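Local coordinates for protein CdnC (Chryseobacterium gregarium DSM 19109, PDB 7MGV) that probably uses ATP to close omega-ester macrocycles in a ribosomally made precursor peptide, as an ATP-grasp ligase of graspetide biosynthesis, at residues E149-I154 and I313-A318; K161-C166 and K228-K233; T190-Y195 and N201-N206. All coordinates share one frame; numbering follows the deposited sequence.

Contact 1 (E149-I154 and I313-A318); sequences EEQLKI and IEINAA
Q151 reaches from helix 148-158 to the backbone of I315 on strand 310-316, and its OE1 takes the I315 N-H in a nearly straight bond: 3.0 Å from N to OE1, with 172° at the hydrogen. The donor sits 50° out of the amide's carbonyl plane, so the N-H comes down onto the C=O from above. CG of Q151 lies beside its own backbone N (chi1 -68°) and the chain runs extended from there, carrying the amide straight across to the strand. On the way it slants across the I315 side chain, whose CG2 branch rests 3.6 Å from Q151 CD. E314 CB also lies 3.5 Å from Q151 OE1. The next residue, L152, brings its CD2 3.8 Å from I313 O. NE2 of Q151 bonds to the backbone oxygen of L145, which fixes the amide's rotation. With an alanine here, the buried I315 N-H would probably lose its acceptor and the L145 carbonyl this donor. One amide thus serves as acceptor to an edge strand of the sheet and donor to helix 139-145, a polar link within mostly buried surroundings.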
loop_
_atom_site.group_PDB
_atom_site.type_symbol
_atom_site.label_atom_id
_atom_site.label_comp_id
_atom_site.label_asym_id
_atom_site.label_seq_id
_atom_site.Cartn_x
_atom_site.Cartn_y
_atom_site.Cartn_z
ATOM N N GLU A 149 -6.156 -6.157 -11.329
ATOM C CA GLU A 149 -6.205 -5.622 -12.684
ATOM C C GLU A 149 -4.807 -5.494 -13.274
ATOM O O GLU A 149 -4.581 -5.849 -14.438
ATOM C CB GLU A 149 -6.918 -4.270 -12.686
ATOM C CG GLU A 149 -7.576 -3.914 -14.011
ATOM C CD GLU A 149 -8.386 -2.635 -13.939
ATOM O OE1 GLU A 149 -8.327 -1.839 -14.897
ATOM O OE2 GLU A 149 -9.085 -2.425 -12.925
ATOM N N GLU A 150 -3.850 -4.998 -12.482
ATOM C CA GLU A 150 -2.480 -4.905 -12.970
ATOM C C GLU A 150 -1.877 -6.287 -13.186
ATOM O O GLU A 150 -1.097 -6.483 -14.122
ATOM C CB GLU A 150 -1.609 -4.092 -12.012
ATOM C CG GLU A 150 -0.273 -3.705 -12.633
ATOM C CD GLU A 150 0.763 -3.262 -11.622
ATOM O OE1 GLU A 150 0.658 -3.655 -10.440
ATOM O OE2 GLU A 150 1.695 -2.532 -12.015
ATOM N N GLN A 151 -2.218 -7.254 -12.329
ATOM C CA GLN A 151 -1.767 -8.625 -12.553
ATOM C C GLN A 151 -2.213 -9.125 -13.920
ATOM O O GLN A 151 -1.408 -9.650 -14.697
ATOM C CB GLN A 151 -2.299 -9.552 -11.460
ATOM C CG GLN A 151 -1.724 -9.321 -10.081
ATOM C CD GLN A 151 -2.374 -10.210 -9.040
ATOM O OE1 GLN A 151 -2.889 -11.282 -9.358
ATOM N NE2 GLN A 151 -2.357 -9.766 -7.789
ATOM N N LEU A 152 -3.502 -8.959 -14.232
ATOM C CA LEU A 152 -4.016 -9.439 -15.510
ATOM C C LEU A 152 -3.385 -8.692 -16.680
ATOM O O LEU A 152 -3.007 -9.308 -17.684
ATOM C CB LEU A 152 -5.538 -9.319 -15.540
ATOM C CG LEU A 152 -6.269 -10.264 -14.581
ATOM C CD1 LEU A 152 -7.772 -10.028 -14.604
ATOM C CD2 LEU A 152 -5.944 -11.713 -14.913
ATOM N N LYS A 153 -3.246 -7.368 -16.566
ATOM C CA LYS A 153 -2.657 -6.591 -17.653
ATOM C C LYS A 153 -1.205 -6.991 -17.901
ATOM O O LYS A 153 -0.786 -7.181 -19.051
ATOM C CB LYS A 153 -2.765 -5.096 -17.345
ATOM C CG LYS A 153 -4.174 -4.543 -17.502
ATOM C CD LYS A 153 -4.264 -3.085 -17.082
ATOM C CE LYS A 153 -5.649 -2.521 -17.368
ATOM N NZ LYS A 153 -5.804 -1.126 -16.870
ATOM N N ILE A 154 -0.423 -7.137 -16.830
ATOM C CA ILE A 154 0.979 -7.516 -16.973
ATOM C C ILE A 154 1.099 -8.922 -17.547
ATOM O O ILE A 154 1.924 -9.172 -18.433
ATOM C CB ILE A 154 1.703 -7.388 -15.619
ATOM C CG1 ILE A 154 1.930 -5.913 -15.274
ATOM C CG2 ILE A 154 3.027 -8.135 -15.640
ATOM C CD1 ILE A 154 2.760 -5.699 -14.027
ATOM N N ILE A 313 -4.544 -16.961 -13.880
ATOM C CA ILE A 313 -5.682 -16.517 -13.089
ATOM C C ILE A 313 -5.298 -15.374 -12.157
ATOM O O ILE A 313 -5.919 -14.311 -12.177
ATOM C CB ILE A 313 -6.299 -17.695 -12.302
ATOM C CG1 ILE A 313 -6.676 -18.829 -13.259
ATOM C CG2 ILE A 313 -7.512 -17.234 -11.510
ATOM C CD1 ILE A 313 -7.605 -18.401 -14.379
ATOM N N GLU A 314 -4.266 -15.574 -11.341
ATOM C CA GLU A 314 -3.770 -14.533 -10.449
ATOM C C GLU A 314 -2.459 -15.004 -9.838
ATOM O O GLU A 314 -2.110 -16.187 -9.892
ATOM C CB GLU A 314 -4.780 -14.190 -9.348
ATOM C CG GLU A 314 -4.911 -15.245 -8.267
ATOM C CD GLU A 314 -5.736 -14.764 -7.089
ATOM O OE1 GLU A 314 -5.376 -13.726 -6.494
ATOM O OE2 GLU A 314 -6.747 -15.419 -6.759
ATOM N N ILE A 315 -1.735 -14.056 -9.255
ATOM C CA ILE A 315 -0.521 -14.327 -8.498
ATOM C C ILE A 315 -0.710 -13.760 -7.099
ATOM O O ILE A 315 -1.128 -12.607 -6.941
ATOM C CB ILE A 315 0.724 -13.727 -9.180
ATOM C CG1 ILE A 315 1.932 -13.782 -8.242
ATOM C CG2 ILE A 315 0.458 -12.297 -9.638
ATOM C CD1 ILE A 315 3.245 -13.472 -8.923
ATOM N N ASN A 316 -0.425 -14.574 -6.087
ATOM C CA ASN A 316 -0.544 -14.166 -4.692
ATOM C C ASN A 316 0.859 -14.007 -4.125
ATOM O O ASN A 316 1.602 -14.988 -4.005
ATOM C CB ASN A 316 -1.357 -15.179 -3.887
ATOM C CG ASN A 316 -1.709 -14.673 -2.496
ATOM O OD1 ASN A 316 -1.360 -13.553 -2.121
ATOM N ND2 ASN A 316 -2.409 -15.499 -1.727
ATOM N N ALA A 317 1.222 -12.770 -3.782
ATOM C CA ALA A 317 2.540 -12.509 -3.219
ATOM C C ALA A 317 2.697 -13.089 -1.820
ATOM O O ALA A 317 3.831 -13.306 -1.378
ATOM C CB ALA A 317 2.811 -11.005 -3.192
ATOM N N ALA A 318 1.593 -13.345 -1.120
ATOM C CA ALA A 318 1.628 -13.883 0.235
ATOM C C ALA A 318 0.996 -15.268 0.320
ATOM O O ALA A 318 0.552 -15.676 1.398
ATOM C CB ALA A 318 0.935 -12.926 1.208
#

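Contact 2 (K161-C166 and K228-K233); sequences KIPATC and KKIEKK. With ADP (adenosine-5'-diphosphate), chain F.
P163 and I230 meet at about a right angle, the proline ring set across the isoleucine chain, with P163 CB 3.9 Å from I230 CD1. I230 brings that methyl over by holding CG1 beside its own backbone N (chi1 -45°) and bending again at chi2. Both side chains also border the adenine of ADP: P163 CG comes within 3.6 Å of N6, and I230 CG1 runs past N1. Next to this apolar pair, A164 CB and K228 CB touch at 3.9 Å. Beyond CB the lysine turns off, its chain bent at chi2 and chi4, so what packs against the alanine is the root of K228 and not its ammonium. The backbones are tied here by K228 N, which donates to A164 O at 2.9 Å, the donor tilted 26° from the carbonyl plane. Two residues on from the proline, T165 OG1 bonds to P163 O, approaching from above that carbonyl's plane.

The adenine is then read by the backbone of 228-230. Its N6 gives a hydrogen to K228 O at 2.9 Å, and its N1 accepts from I230 N at 2.7 Å, the latter with 166° at the hydrogen. K229, the residue between, sets its CG beside C2 of the base, while its NZ turns away to form a salt bridge with E231 OE2. Further along, K232 passes its CE 3.1 Å from the ribose O2'. Q227 supplies another hydrogen bond to the nucleotide. Recognition of an adenine edge by one backbone carbonyl and one N-H, two residues apart on the linker that leaves strand 224-228, is characteristic of the ATP-grasp nucleotide site, which lies between two antiparallel sheets.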
loop_
_atom_site.group_PDB
_atom_site.type_symbol
_atom_site.label_atom_id
_atom_site.label_comp_id
_atom_site.label_asym_id
_atom_site.label_seq_id
_atom_site.Cartn_x
_atom_site.Cartn_y
_atom_site.Cartn_z
ATOM N N LYS A 161 -2.005 -16.209 -21.691
ATOM C CA LYS A 161 -3.421 -16.149 -22.013
ATOM C C LYS A 161 -4.210 -15.962 -20.724
ATOM O O LYS A 161 -3.990 -16.687 -19.750
ATOM C CB LYS A 161 -3.867 -17.416 -22.742
ATOM C CG LYS A 161 -3.074 -17.698 -24.004
ATOM C CD LYS A 161 -3.160 -16.525 -24.973
ATOM C CE LYS A 161 -1.829 -16.276 -25.667
ATOM N NZ LYS A 161 -1.329 -17.508 -26.328
ATOM N N ILE A 162 -5.101 -14.975 -20.713
ATOM C CA ILE A 162 -5.930 -14.710 -19.542
ATOM C C ILE A 162 -7.389 -14.820 -19.968
ATOM O O ILE A 162 -7.698 -14.640 -21.156
ATOM C CB ILE A 162 -5.616 -13.332 -18.942
ATOM C CG1 ILE A 162 -6.020 -12.213 -19.911
ATOM C CG2 ILE A 162 -4.141 -13.221 -18.563
ATOM C CD1 ILE A 162 -6.089 -10.848 -19.260
ATOM N N PRO A 163 -8.310 -15.132 -19.060
ATOM C CA PRO A 163 -9.719 -15.197 -19.453
ATOM C C PRO A 163 -10.246 -13.818 -19.808
ATOM O O PRO A 163 -9.726 -12.792 -19.363
ATOM C CB PRO A 163 -10.421 -15.747 -18.204
ATOM C CG PRO A 163 -9.331 -16.245 -17.311
ATOM C CD PRO A 163 -8.124 -15.434 -17.631
ATOM N N ALA A 164 -11.281 -13.801 -20.645
ATOM C CA ALA A 164 -12.036 -12.573 -20.839
ATOM C C ALA A 164 -12.505 -12.058 -19.486
ATOM O O ALA A 164 -12.982 -12.825 -18.647
ATOM C CB ALA A 164 -13.228 -12.815 -21.768
ATOM N N THR A 165 -12.348 -10.754 -19.265
ATOM C CA THR A 165 -12.549 -10.186 -17.941
ATOM C C THR A 165 -13.276 -8.854 -18.055
ATOM O O THR A 165 -13.047 -8.086 -18.995
ATOM C CB THR A 165 -11.212 -9.999 -17.209
ATOM O OG1 THR A 165 -10.490 -11.235 -17.216
ATOM C CG2 THR A 165 -11.435 -9.571 -15.765
ATOM N N CYS A 166 -14.161 -8.590 -17.094
ATOM C CA CYS A 166 -14.870 -7.317 -16.995
ATOM C C CYS A 166 -15.008 -6.978 -15.516
ATOM O O CYS A 166 -15.813 -7.593 -14.812
ATOM C CB CYS A 166 -16.242 -7.378 -17.675
ATOM S SG CYS A 166 -17.196 -5.835 -17.572
ATOM N N LYS A 228 -14.928 -14.975 -18.203
ATOM C CA LYS A 228 -15.314 -16.159 -18.957
ATOM C C LYS A 228 -14.896 -17.406 -18.191
ATOM O O LYS A 228 -13.764 -17.500 -17.706
ATOM C CB LYS A 228 -14.668 -16.142 -20.343
ATOM C CG LYS A 228 -14.860 -17.428 -21.133
ATOM C CD LYS A 228 -15.796 -17.223 -22.315
ATOM C CE LYS A 228 -16.118 -18.539 -23.003
ATOM N NZ LYS A 228 -16.909 -19.440 -22.121
ATOM N N LYS A 229 -15.817 -18.356 -18.059
ATOM C CA LYS A 229 -15.525 -19.581 -17.328
ATOM C C LYS A 229 -14.630 -20.475 -18.173
ATOM O O LYS A 229 -15.016 -20.897 -19.269
ATOM C CB LYS A 229 -16.808 -20.318 -16.950
ATOM C CG LYS A 229 -16.551 -21.534 -16.067
ATOM C CD LYS A 229 -17.825 -22.296 -15.749
ATOM C CE LYS A 229 -17.931 -23.560 -16.583
ATOM N NZ LYS A 229 -17.764 -24.782 -15.750
ATOM N N ILE A 230 -13.436 -20.758 -17.665
ATOM C CA ILE A 230 -12.521 -21.696 -18.300
ATOM C C ILE A 230 -12.857 -23.094 -17.796
ATOM O O ILE A 230 -12.815 -23.351 -16.588
ATOM C CB ILE A 230 -11.057 -21.339 -18.000
ATOM C CG1 ILE A 230 -10.822 -19.838 -18.179
ATOM C CG2 ILE A 230 -10.119 -22.136 -18.892
ATOM C CD1 ILE A 230 -11.148 -19.325 -19.568
ATOM N N GLU A 231 -13.206 -23.991 -18.716
ATOM C CA GLU A 231 -13.430 -25.382 -18.349
ATOM C C GLU A 231 -12.123 -25.997 -17.864
ATOM O O GLU A 231 -11.078 -25.836 -18.500
ATOM C CB GLU A 231 -13.985 -26.167 -19.537
ATOM C CG GLU A 231 -15.095 -27.143 -19.174
ATOM C CD GLU A 231 -16.252 -26.473 -18.456
ATOM O OE1 GLU A 231 -17.080 -25.828 -19.133
ATOM O OE2 GLU A 231 -16.334 -26.591 -17.215
ATOM N N LYS A 232 -12.180 -26.692 -16.733
ATOM C CA LYS A 232 -10.979 -27.195 -16.073
ATOM C C LYS A 232 -10.645 -28.587 -16.595
ATOM O O LYS A 232 -11.369 -29.550 -16.322
ATOM C CB LYS A 232 -11.165 -27.225 -14.558
ATOM C CG LYS A 232 -11.230 -25.862 -13.902
ATOM C CD LYS A 232 -10.881 -25.957 -12.425
ATOM C CE LYS A 232 -11.697 -24.977 -11.601
ATOM N NZ LYS A 232 -12.128 -25.566 -10.302
ATOM N N LYS A 233 -9.550 -28.693 -17.346
ATOM C CA LYS A 233 -8.915 -29.988 -17.546
ATOM C C LYS A 233 -7.841 -30.229 -16.495
ATOM O O LYS A 233 -7.721 -31.343 -15.972
ATOM C CB LYS A 233 -8.310 -30.089 -18.949
ATOM C CG LYS A 233 -7.463 -31.339 -19.155
ATOM C CD LYS A 233 -6.704 -31.310 -20.470
ATOM C CE LYS A 233 -5.859 -32.564 -20.634
ATOM N NZ LYS A 233 -5.216 -32.644 -21.973
HETATM P PB ADP F . -10.954 -21.181 -2.817
HETATM O O1B ADP F . -10.008 -20.408 -3.705
HETATM O O2B ADP F . -10.997 -20.693 -1.389
HETATM O O3B ADP F . -10.873 -22.680 -2.981
HETATM P PA ADP F . -12.592 -19.468 -4.273
HETATM O O1A ADP F . -11.760 -18.353 -3.685
HETATM O O2A ADP F . -14.060 -19.270 -4.564
HETATM O O3A ADP F . -12.403 -20.811 -3.409
HETATM O "O5'" ADP F . -11.871 -19.950 -5.623
HETATM C "C5'" ADP F . -12.251 -19.435 -6.889
HETATM C "C4'" ADP F . -12.332 -20.620 -7.841
HETATM O "O4'" ADP F . -12.902 -20.205 -9.081
HETATM C "C3'" ADP F . -10.962 -21.213 -8.128
HETATM O "O3'" ADP F . -10.912 -22.562 -7.655
HETATM C "C2'" ADP F . -10.818 -21.197 -9.634
HETATM O "O2'" ADP F . -10.462 -22.497 -10.110
HETATM C "C1'" ADP F . -12.183 -20.789 -10.163
HETATM N N9 ADP F . -12.030 -19.789 -11.242
HETATM C C8 ADP F . -11.471 -18.570 -11.119
HETATM N N7 ADP F . -11.488 -17.906 -12.302
HETATM C C5 ADP F . -12.068 -18.717 -13.208
HETATM C C6 ADP F . -12.404 -18.641 -14.647
HETATM N N6 ADP F . -12.112 -17.536 -15.374
HETATM N N1 ADP F . -13.008 -19.714 -15.206
HETATM C C2 ADP F . -13.303 -20.820 -14.495
HETATM N N3 ADP F . -13.029 -20.957 -13.187
HETATM C C4 ADP F . -12.421 -19.958 -12.504
#

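Contact 3 (T190-Y195 and N201-N206); sequences TGFAIY and NVVFTN. With ADP (adenosine-5'-diphosphate), chain F.
F192, just ahead of strand 193-196, takes a bond from V203 on strand 199-207, V203 N donating to F192 O at 3.0 Å and lying nearly in line with the C=O bond. I194 and N201 form a hydrogen-bonded antiparallel pair: I194 N gives to N201 O in the carbonyl plane, and N201 N returns a bond to I194 O, each 2.9 Å long. Between this pair and F192 with V203, A193 and V202 form a non-hydrogen-bonded pair, and CA of A193 adds a CA-H...O contact to N201 O.

The apolar contacts are few. The edge of the F192 ring, through CD2, meets V203 CG2 at 3.9 Å, the two side chains crossing at about a right angle; CG of F192 anti to the backbone N (chi1 172°) turns that edge to the valine. V202 CG1 touches A193 CB at 4.2 Å.

Polar contacts with ADP come from T205, whose N donates to O2A at 3.3 Å while OG1 adds a weak bond to the same oxygen.

Outside, F192 makes an edge-to-face pair with an aromatic side chain of the bound peptide, and N201 to V203 pair with its backbone. The hairpin's chemistry is therefore mainly backbone bonding, with one strand serving the peptide and, a few residues on, the nucleotide's alpha-phosphate.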
loop_
_atom_site.group_PDB
_atom_site.type_symbol
_atom_site.label_atom_id
_atom_site.label_comp_id
_atom_site.label_asym_id
_atom_site.label_seq_id
_atom_site.Cartn_x
_atom_site.Cartn_y
_atom_site.Cartn_z
ATOM N N THR A 190 -12.022 -9.172 -3.055
ATOM C CA THR A 190 -11.891 -9.414 -1.623
ATOM C C THR A 190 -13.130 -10.167 -1.161
ATOM O O THR A 190 -14.249 -9.743 -1.452
ATOM C CB THR A 190 -11.758 -8.103 -0.834
ATOM O OG1 THR A 190 -13.033 -7.452 -0.771
ATOM C CG2 THR A 190 -10.748 -7.163 -1.487
ATOM N N GLY A 191 -12.937 -11.262 -0.434
ATOM C CA GLY A 191 -14.035 -12.140 -0.081
ATOM C C GLY A 191 -15.020 -11.526 0.908
ATOM O O GLY A 191 -14.977 -10.344 1.250
ATOM N N PHE A 192 -15.936 -12.380 1.371
ATOM C CA PHE A 192 -16.963 -11.987 2.329
ATOM C C PHE A 192 -17.561 -13.235 2.965
ATOM O O PHE A 192 -17.764 -14.247 2.288
ATOM C CB PHE A 192 -18.068 -11.155 1.664
ATOM C CG PHE A 192 -19.248 -10.883 2.559
ATOM C CD1 PHE A 192 -19.107 -10.109 3.700
ATOM C CD2 PHE A 192 -20.498 -11.404 2.262
ATOM C CE1 PHE A 192 -20.189 -9.856 4.525
ATOM C CE2 PHE A 192 -21.584 -11.156 3.085
ATOM C CZ PHE A 192 -21.428 -10.381 4.218
ATOM N N ALA A 193 -17.843 -13.152 4.265
ATOM C CA ALA A 193 -18.468 -14.244 4.998
ATOM C C ALA A 193 -19.305 -13.666 6.130
ATOM O O ALA A 193 -19.019 -12.578 6.637
ATOM C CB ALA A 193 -17.426 -15.225 5.549
ATOM N N ILE A 194 -20.341 -14.403 6.525
ATOM C CA ILE A 194 -21.265 -13.926 7.551
ATOM C C ILE A 194 -21.993 -15.123 8.149
ATOM O O ILE A 194 -22.384 -16.047 7.435
ATOM C CB ILE A 194 -22.252 -12.884 6.969
ATOM C CG1 ILE A 194 -23.234 -12.402 8.038
ATOM C CG2 ILE A 194 -22.991 -13.451 5.764
ATOM C CD1 ILE A 194 -24.229 -11.383 7.533
ATOM N N TYR A 195 -22.169 -15.106 9.468
ATOM C CA TYR A 195 -22.913 -16.155 10.159
ATOM C C TYR A 195 -24.378 -15.742 10.225
ATOM O O TYR A 195 -24.728 -14.781 10.917
ATOM C CB TYR A 195 -22.346 -16.400 11.555
ATOM C CG TYR A 195 -23.022 -17.534 12.303
ATOM C CD1 TYR A 195 -24.155 -17.306 13.075
ATOM C CD2 TYR A 195 -22.529 -18.830 12.231
ATOM C CE1 TYR A 195 -24.777 -18.338 13.755
ATOM C CE2 TYR A 195 -23.144 -19.869 12.909
ATOM C CZ TYR A 195 -24.267 -19.616 13.669
ATOM O OH TYR A 195 -24.883 -20.644 14.345
ATOM N N ASN A 201 -22.072 -18.544 6.095
ATOM C CA ASN A 201 -22.245 -18.417 4.659
ATOM C C ASN A 201 -21.077 -17.627 4.092
ATOM O O ASN A 201 -20.800 -16.510 4.542
ATOM C CB ASN A 201 -23.568 -17.724 4.323
ATOM C CG ASN A 201 -24.768 -18.453 4.890
ATOM O OD1 ASN A 201 -25.008 -18.434 6.098
ATOM N ND2 ASN A 201 -25.532 -19.102 4.019
ATOM N N VAL A 202 -20.398 -18.212 3.109
ATOM C CA VAL A 202 -19.265 -17.583 2.445
ATOM C C VAL A 202 -19.636 -17.321 0.993
ATOM O O VAL A 202 -20.441 -18.046 0.396
ATOM C CB VAL A 202 -17.996 -18.458 2.540
ATOM C CG1 VAL A 202 -16.750 -17.646 2.215
ATOM C CG2 VAL A 202 -17.886 -19.084 3.920
ATOM N N VAL A 203 -19.049 -16.271 0.427
ATOM C CA VAL A 203 -19.206 -15.961 -0.987
ATOM C C VAL A 203 -18.179 -16.764 -1.771
ATOM O O VAL A 203 -16.982 -16.736 -1.458
ATOM C CB VAL A 203 -19.044 -14.454 -1.242
ATOM C CG1 VAL A 203 -18.620 -14.199 -2.685
ATOM C CG2 VAL A 203 -20.338 -13.721 -0.925
ATOM N N PHE A 204 -18.644 -17.489 -2.783
ATOM C CA PHE A 204 -17.783 -18.288 -3.639
ATOM C C PHE A 204 -17.875 -17.790 -5.073
ATOM O O PHE A 204 -18.887 -17.213 -5.483
ATOM C CB PHE A 204 -18.163 -19.774 -3.595
ATOM C CG PHE A 204 -17.931 -20.425 -2.265
ATOM C CD1 PHE A 204 -16.677 -20.902 -1.922
ATOM C CD2 PHE A 204 -18.968 -20.571 -1.360
ATOM C CE1 PHE A 204 -16.460 -21.507 -0.699
ATOM C CE2 PHE A 204 -18.759 -21.175 -0.135
ATOM C CZ PHE A 204 -17.503 -21.644 0.196
ATOM N N THR A 205 -16.807 -18.016 -5.832
ATOM C CA THR A 205 -16.868 -17.813 -7.271
ATOM C C THR A 205 -17.892 -18.769 -7.868
ATOM O O THR A 205 -17.795 -19.986 -7.689
ATOM C CB THR A 205 -15.494 -18.035 -7.898
ATOM O OG1 THR A 205 -14.544 -17.147 -7.292
ATOM C CG2 THR A 205 -15.540 -17.775 -9.397
ATOM N N ASN A 206 -18.884 -18.217 -8.562
ATOM C CA ASN A 206 -19.962 -19.027 -9.105
ATOM C C ASN A 206 -20.395 -18.447 -10.442
ATOM O O ASN A 206 -20.191 -17.263 -10.724
ATOM C CB ASN A 206 -21.152 -19.101 -8.140
ATOM C CG ASN A 206 -21.957 -20.374 -8.307
ATOM O OD1 ASN A 206 -21.530 -21.307 -8.984
ATOM N ND2 ASN A 206 -23.130 -20.419 -7.683
HETATM P PB ADP F . -10.954 -21.181 -2.817
HETATM O O1B ADP F . -10.008 -20.408 -3.705
HETATM O O2B ADP F . -10.997 -20.693 -1.389
HETATM O O3B ADP F . -10.873 -22.680 -2.981
HETATM P PA ADP F . -12.592 -19.468 -4.273
HETATM O O1A ADP F . -11.760 -18.353 -3.685
HETATM O O2A ADP F . -14.060 -19.270 -4.564
HETATM O O3A ADP F . -12.403 -20.811 -3.409
HETATM O "O5'" ADP F . -11.871 -19.950 -5.623
HETATM C "C5'" ADP F . -12.251 -19.435 -6.889
HETATM C "C4'" ADP F . -12.332 -20.620 -7.841
HETATM O "O4'" ADP F . -12.902 -20.205 -9.081
HETATM C "C3'" ADP F . -10.962 -21.213 -8.128
HETATM O "O3'" ADP F . -10.912 -22.562 -7.655
HETATM C "C2'" ADP F . -10.818 -21.197 -9.634
HETATM O "O2'" ADP F . -10.462 -22.497 -10.110
HETATM C "C1'" ADP F . -12.183 -20.789 -10.163
HETATM N N9 ADP F . -12.030 -19.789 -11.242
HETATM C C8 ADP F . -11.471 -18.570 -11.119
HETATM N N7 ADP F . -11.488 -17.906 -12.302
HETATM C C5 ADP F . -12.068 -18.717 -13.208
HETATM C C6 ADP F . -12.404 -18.641 -14.647
HETATM N N6 ADP F . -12.112 -17.536 -15.374
HETATM N N1 ADP F . -13.008 -19.714 -15.206
HETATM C C2 ADP F . -13.303 -20.820 -14.495
HETATM N N3 ADP F . -13.029 -20.957 -13.187
HETATM C C4 ADP F . -12.421 -19.958 -12.504
#

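In the fold
The first segment met from the N terminus lies on helix 148-158 and opens the loop that contact 1 closes much later, when strand 310-316 returns to it. Inside that loop the chain enters 161-166, which contact 2 joins to 228-233. Contact 3 is nested again within the contact 2 loop, in the hairpin of strands 193-196 and 199-207, so the three are nested and none cross. Contacts 1 and 2 touch through L152 with I162 and T165, and I313 with P163. Contact 3 is separate from both, but shares with contact 2 one antiparallel sheet and the ADP. Contact 1 holds a second antiparallel sheet, that of strand 310-316, to the helix leading into the first.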